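Local coordinates for beta-phosphoglucomutase (Bacteroides vulgatus, PDB 3DV9), which probably interconverts beta-glucose 1-phosphate and glucose 6-phosphate as a magnesium-dependent phosphoglucomutase of the haloacid dehalogenase (HAD) superfamily, at residues A[43-46]-A[47-51]; A[69-72]-A[73-77]. All coordinates share one frame; numbering follows the deposited sequence.

Contact 1: A[43-46]-A[47-51]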
ATOM      1  N   GLU A  43      -4.701   9.549  13.426  1.00 24.42           N
ATOM      2  CA  GLU A  43      -5.361  10.471  14.354  1.00 26.09           C
ATOM      3  C   GLU A  43      -6.882  10.539  14.137  1.00 25.59           C
ATOM      4  O   GLU A  43      -7.631  10.487  15.122  1.00 24.91           O
ATOM      5  CB  GLU A  43      -4.720  11.864  14.281  1.00 26.79           C
ATOM      6  CG  GLU A  43      -5.312  12.902  15.275  1.00 29.94           C
ATOM      7  CD  GLU A  43      -5.126  12.504  16.730  1.00 36.33           C
ATOM      8  OE1 GLU A  43      -4.401  11.534  17.003  1.00 42.46           O
ATOM      9  OE2 GLU A  43      -5.690  13.161  17.620  1.00 39.27           O
ATOM     10  N   SER A  44      -7.325  10.635  12.879  1.00 24.16           N
ATOM     11  CA  SER A  44      -8.762  10.662  12.546  1.00 25.35           C
ATOM     12  C   SER A  44      -9.467   9.393  12.972  1.00 25.15           C
ATOM     13  O   SER A  44     -10.569   9.440  13.541  1.00 24.83           O
ATOM     14  CB  SER A  44      -8.994  10.884  11.052  1.00 25.06           C
ATOM     15  OG  SER A  44      -8.454  12.131  10.665  1.00 28.57           O
ATOM     16  N   TRP A  45      -8.853   8.249  12.695  1.00 24.05           N
ATOM     17  CA  TRP A  45      -9.463   6.987  13.104  1.00 23.32           C
ATOM     18  C   TRP A  45      -9.543   6.950  14.628  1.00 22.19           C
ATOM     19  O   TRP A  45     -10.586   6.587  15.185  1.00 22.25           O
ATOM     20  CB  TRP A  45      -8.662   5.787  12.636  1.00 22.96           C
ATOM     21  CG  TRP A  45      -9.093   5.260  11.333  1.00 23.65           C
ATOM     22  CD1 TRP A  45      -8.392   5.312  10.145  1.00 23.82           C
ATOM     23  CD2 TRP A  45     -10.329   4.602  11.039  1.00 25.14           C
ATOM     24  NE1 TRP A  45      -9.109   4.701   9.149  1.00 23.91           N
ATOM     25  CE2 TRP A  45     -10.302   4.256   9.668  1.00 25.57           C
ATOM     26  CE3 TRP A  45     -11.455   4.256  11.808  1.00 23.65           C
ATOM     27  CZ2 TRP A  45     -11.373   3.592   9.039  1.00 25.17           C
ATOM     28  CZ3 TRP A  45     -12.497   3.581  11.194  1.00 24.86           C
ATOM     29  CH2 TRP A  45     -12.458   3.269   9.820  1.00 25.03           C
ATOM     30  N   HIS A  46      -8.445   7.316  15.292  1.00 22.91           N
ATOM     31  CA  HIS A  46      -8.383   7.239  16.750  1.00 23.70           C
ATOM     32  C   HIS A  46      -9.483   8.105  17.398  1.00 23.99           C
ATOM     33  O   HIS A  46     -10.232   7.653  18.299  1.00 23.87           O
ATOM     34  CB  HIS A  46      -7.018   7.697  17.258  1.00 23.94           C
ATOM     35  CG  HIS A  46      -7.015   7.940  18.730  1.00 26.82           C
ATOM     36  ND1 HIS A  46      -7.171   6.924  19.645  1.00 28.55           N
ATOM     37  CD2 HIS A  46      -6.937   9.084  19.441  1.00 29.90           C
ATOM     38  CE1 HIS A  46      -7.163   7.433  20.863  1.00 31.25           C
ATOM     39  NE2 HIS A  46      -7.043   8.742  20.765  1.00 32.39           N
ATOM     40  N   LYS A  47      -9.569   9.344  16.927  1.00 24.60           N
ATOM     41  CA  LYS A  47     -10.493  10.331  17.465  1.00 25.83           C
ATOM     42  C   LYS A  47     -11.958   9.987  17.187  1.00 25.78           C
ATOM     43  O   LYS A  47     -12.800  10.128  18.079  1.00 25.13           O
ATOM     44  CB  LYS A  47     -10.135  11.703  16.894  1.00 27.43           C
ATOM     45  CG  LYS A  47     -11.013  12.865  17.348  1.00 30.05           C
ATOM     46  CD  LYS A  47     -10.512  14.149  16.708  1.00 35.07           C
ATOM     47  CE  LYS A  47     -11.492  15.275  16.889  1.00 38.41           C
ATOM     48  NZ  LYS A  47     -10.768  16.565  16.730  1.00 39.56           N
ATOM     49  N   ILE A  48     -12.256   9.539  15.958  1.00 23.92           N
ATOM     50  CA  ILE A  48     -13.619   9.199  15.582  1.00 22.98           C
ATOM     51  C   ILE A  48     -14.107   7.925  16.296  1.00 22.38           C
ATOM     52  O   ILE A  48     -15.235   7.848  16.757  1.00 21.41           O
ATOM     53  CB  ILE A  48     -13.750   9.083  14.045  1.00 23.51           C
ATOM     54  CG1 ILE A  48     -13.585  10.457  13.402  1.00 24.36           C
ATOM     55  CG2 ILE A  48     -15.083   8.404  13.641  1.00 23.16           C
ATOM     56  CD1 ILE A  48     -14.216  11.593  14.214  1.00 27.59           C
HETATM   57  N   MSE A  49     -13.257   6.915  16.355  1.00 21.88           N
HETATM   58  CA  MSE A  49     -13.557   5.714  17.129  1.00 22.24           C
HETATM   59  C   MSE A  49     -13.859   6.048  18.583  1.00 21.86           C
HETATM   60  O   MSE A  49     -14.807   5.510  19.150  1.00 22.61           O
HETATM   61  CB  MSE A  49     -12.407   4.698  17.011  1.00 21.26           C
HETATM   62  CG  MSE A  49     -12.371   4.036  15.610  1.00 20.70           C
HETATM   63 SE   MSE A  49     -13.970   2.954  15.256  0.70 23.24          SE
HETATM   64  CE  MSE A  49     -13.436   1.309  16.151  1.00 22.77           C
ATOM     65  N   LYS A  50     -13.078   6.958  19.165  1.00 22.66           N
ATOM     66  CA  LYS A  50     -13.310   7.424  20.559  1.00 23.61           C
ATOM     67  C   LYS A  50     -14.701   8.056  20.713  1.00 22.85           C
ATOM     68  O   LYS A  50     -15.405   7.793  21.706  1.00 23.95           O
ATOM     69  CB  LYS A  50     -12.212   8.415  20.988  1.00 23.88           C
ATOM     70  CG  LYS A  50     -12.294   8.861  22.434  1.00 28.10           C
ATOM     71  CD  LYS A  50     -11.116   9.782  22.750  1.00 33.20           C
ATOM     72  CE  LYS A  50     -11.128  10.345  24.182  1.00 38.62           C
ATOM     73  NZ  LYS A  50     -10.363   9.521  25.178  1.00 41.54           N
ATOM     74  N   ARG A  51     -15.093   8.868  19.728  1.00 22.19           N
ATOM     75  CA  ARG A  51     -16.385   9.535  19.719  1.00 21.27           C
ATOM     76  C   ARG A  51     -17.540   8.527  19.720  1.00 21.44           C
ATOM     77  O   ARG A  51     -18.601   8.796  20.293  1.00 20.26           O
ATOM     78  CB  ARG A  51     -16.520  10.428  18.479  1.00 21.67           C
ATOM     79  CG  ARG A  51     -17.771  11.265  18.488  1.00 21.08           C
ATOM     80  CD  ARG A  51     -17.927  12.007  17.155  1.00 24.74           C
ATOM     81  NE  ARG A  51     -16.778  12.915  17.003  1.00 27.93           N
ATOM     82  CZ  ARG A  51     -16.445  13.514  15.860  1.00 29.27           C
ATOM     83  NH1 ARG A  51     -17.148  13.296  14.761  1.00 28.09           N
ATOM     84  NH2 ARG A  51     -15.368  14.314  15.821  1.00 29.39           N
TER
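W45 and M49, one helical turn apart, lie side by side and point the same way; the selenomethionine CG meets the indole at its edge, in the ring plane, 3.9 Å from W45 CE3. With CG anti to its carbonyl carbon (chi1 -73°), M49 also brings CG to 3.1 Å from W45 O, the carbonyl that accepts the M49 N-H at 2.9 Å. Buried I48 sets CG1 3.2 Å from S44 O, and I48 N bonds to that oxygen. This is the tight side, apolar carbons close against carbonyl oxygens already used by the backbone. The other side is looser and polar. K47 runs out fully extended, its NZ 6.2 Å from E43 OE2, and the two charges pair elsewhere, K47 with E100 and E43 with R58. H46 bonds through ND1 to L56 O; the K50 N to H46 O bond is longer, 3.1 Å, and K50 is exposed. The contact lies in helix 38-51, probably part of the helical cap inserted after the first strand, as in related HAD phosphoglucomutases, and apart from the parallel sheet: I48 and W45 face helix 87-101, and W45 and M49 face helix 69-81.

Contact 2: A[69-72]-A[73-77]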
ATOM      1  N   GLY A  69     -12.412  -0.155   6.358  1.00 31.28           N
ATOM      2  CA  GLY A  69     -13.016   0.483   7.524  1.00 30.14           C
ATOM      3  C   GLY A  69     -13.895  -0.477   8.300  1.00 30.79           C
ATOM      4  O   GLY A  69     -13.791  -0.534   9.526  1.00 30.12           O
ATOM      5  N   ALA A  70     -14.740  -1.252   7.589  1.00 29.76           N
ATOM      6  CA  ALA A  70     -15.672  -2.183   8.251  1.00 29.72           C
ATOM      7  C   ALA A  70     -14.940  -3.257   9.059  1.00 29.73           C
ATOM      8  O   ALA A  70     -15.333  -3.589  10.185  1.00 30.20           O
ATOM      9  CB  ALA A  70     -16.659  -2.843   7.210  1.00 28.86           C
ATOM     10  N   SER A  71     -13.879  -3.807   8.477  1.00 29.51           N
ATOM     11  CA  SER A  71     -13.144  -4.886   9.120  1.00 29.92           C
ATOM     12  C   SER A  71     -12.439  -4.334  10.369  1.00 28.86           C
ATOM     13  O   SER A  71     -12.508  -4.950  11.442  1.00 29.47           O
ATOM     14  CB  SER A  71     -12.185  -5.563   8.130  1.00 29.67           C
ATOM     15  OG  SER A  71     -11.371  -6.525   8.779  1.00 32.33           O
ATOM     16  N   THR A  72     -11.841  -3.157  10.247  1.00 29.20           N
ATOM     17  CA  THR A  72     -11.239  -2.452  11.397  1.00 29.66           C
ATOM     18  C   THR A  72     -12.256  -2.169  12.523  1.00 29.18           C
ATOM     19  O   THR A  72     -11.984  -2.415  13.712  1.00 28.27           O
ATOM     20  CB  THR A  72     -10.541  -1.121  10.988  1.00 30.32           C
ATOM     21  OG1 THR A  72      -9.443  -1.393  10.097  1.00 31.93           O
ATOM     22  CG2 THR A  72      -9.980  -0.394  12.225  1.00 30.59           C
ATOM     23  N   ILE A  73     -13.413  -1.624  12.152  1.00 28.67           N
ATOM     24  CA  ILE A  73     -14.478  -1.360  13.127  1.00 29.11           C
ATOM     25  C   ILE A  73     -14.922  -2.667  13.773  1.00 28.58           C
ATOM     26  O   ILE A  73     -15.091  -2.739  15.000  1.00 29.53           O
ATOM     27  CB  ILE A  73     -15.687  -0.630  12.463  1.00 28.51           C
ATOM     28  CG1 ILE A  73     -15.263   0.751  11.957  1.00 28.28           C
ATOM     29  CG2 ILE A  73     -16.881  -0.495  13.442  1.00 29.34           C
ATOM     30  CD1 ILE A  73     -16.195   1.323  10.853  1.00 29.74           C
ATOM     31  N   ASN A  74     -15.092  -3.708  12.959  1.00 29.53           N
ATOM     32  CA  ASN A  74     -15.575  -4.994  13.487  1.00 29.55           C
ATOM     33  C   ASN A  74     -14.586  -5.698  14.412  1.00 29.62           C
ATOM     34  O   ASN A  74     -15.003  -6.339  15.394  1.00 29.86           O
ATOM     35  CB  ASN A  74     -16.036  -5.931  12.373  1.00 30.42           C
ATOM     36  CG  ASN A  74     -17.401  -5.571  11.850  1.00 30.52           C
ATOM     37  OD1 ASN A  74     -18.135  -4.815  12.493  1.00 30.06           O
ATOM     38  ND2 ASN A  74     -17.748  -6.096  10.675  1.00 30.31           N
ATOM     39  N   ILE A  75     -13.288  -5.551  14.128  1.00 29.01           N
ATOM     40  CA  ILE A  75     -12.254  -6.078  15.029  1.00 28.54           C
ATOM     41  C   ILE A  75     -12.409  -5.453  16.401  1.00 27.23           C
ATOM     42  O   ILE A  75     -12.489  -6.161  17.407  1.00 27.89           O
ATOM     43  CB  ILE A  75     -10.804  -5.822  14.484  1.00 28.67           C
ATOM     44  CG1 ILE A  75     -10.519  -6.752  13.301  1.00 29.32           C
ATOM     45  CG2 ILE A  75      -9.743  -5.998  15.599  1.00 28.35           C
ATOM     46  CD1 ILE A  75      -9.390  -6.243  12.402  1.00 27.19           C
ATOM     47  N   VAL A  76     -12.485  -4.129  16.447  1.00 26.64           N
ATOM     48  CA  VAL A  76     -12.566  -3.427  17.713  1.00 25.76           C
ATOM     49  C   VAL A  76     -13.915  -3.704  18.399  1.00 24.50           C
ATOM     50  O   VAL A  76     -13.976  -3.853  19.625  1.00 26.77           O
ATOM     51  CB  VAL A  76     -12.365  -1.909  17.544  1.00 25.85           C
ATOM     52  CG1 VAL A  76     -12.451  -1.196  18.884  1.00 25.33           C
ATOM     53  CG2 VAL A  76     -11.032  -1.625  16.851  1.00 26.23           C
ATOM     54  N   SER A  77     -14.991  -3.754  17.618  1.00 23.09           N
ATOM     55  CA  SER A  77     -16.325  -4.023  18.182  1.00 20.73           C
ATOM     56  C   SER A  77     -16.416  -5.412  18.824  1.00 20.62           C
ATOM     57  O   SER A  77     -16.928  -5.565  19.954  1.00 19.35           O
ATOM     58  CB  SER A  77     -17.405  -3.867  17.117  1.00 20.84           C
ATOM     59  OG  SER A  77     -18.692  -4.086  17.683  1.00 17.59           O
TER
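A70 O accepts the backbone N-H of N74 at 2.8 Å, and the side chain of N74 folds back beside the same oxygen. With CG anti to the carbonyl carbon (chi1 -78°), the amide carbon N74 CG comes to 3.3 Å from A70 O, although the polar end is engaged elsewhere: N74 OD1 accepts the backbone N-H of A85. One residue earlier, I73 N bonds to G69 O with an N-H...O angle of 166°. I73 brings its ethyl branch alongside that oxygen, CG1 3.1 Å and CD1 3.3 Å from G69 O. I75 repeats the arrangement on S71: its CG1 sits 3.3 Å from S71 O, which takes the I75 N-H, and its CD1 reaches 4.1 Å from S71 OG, a loose approach alongside. S71 OG itself turns toward R67, in a weak hydrogen bond. V76 differs: its bond to T72 O is longer, 3.3 Å, and the methyl V76 CG2 takes the place an ethyl branch has at I73 and I75. Around this start of helix 69-81, probably in the HAD helical cap, I73 meets W45, I90 and I93, and V76 meets M49. Each carbonyl of residues 69-72 is thus paired along the helix, three bordered by aliphatic branches and A70 O by the asparagine, so buried I73 and V76 can present apolar surface to neighbouring helices without stranding these polar groups.

How the contacts relate
Contacts 1 and 2 are i to i+4 contacts within two helices, 38-51 and 69-81, that pack on each other, with centres about 13 Å apart. W45 CH2 rests 3.7 Å from G69 CA, and M49 CE lies 3.7 Å from V76 CB; the apolar face of contact 1 packs on that of contact 2. Helix 87-101 touches both. Each is partly buried, but contact 1 has the more solvent-facing side, with lysines and salt bridges to other parts of the chain, whereas contact 2 has no exposed residue and its polar side chains bond to nearby residues outside the contact. Both belong to a helical region beside the HAD sheet, with the side chains of W45 and T72 about 11 and 12 Å from the bound magnesium.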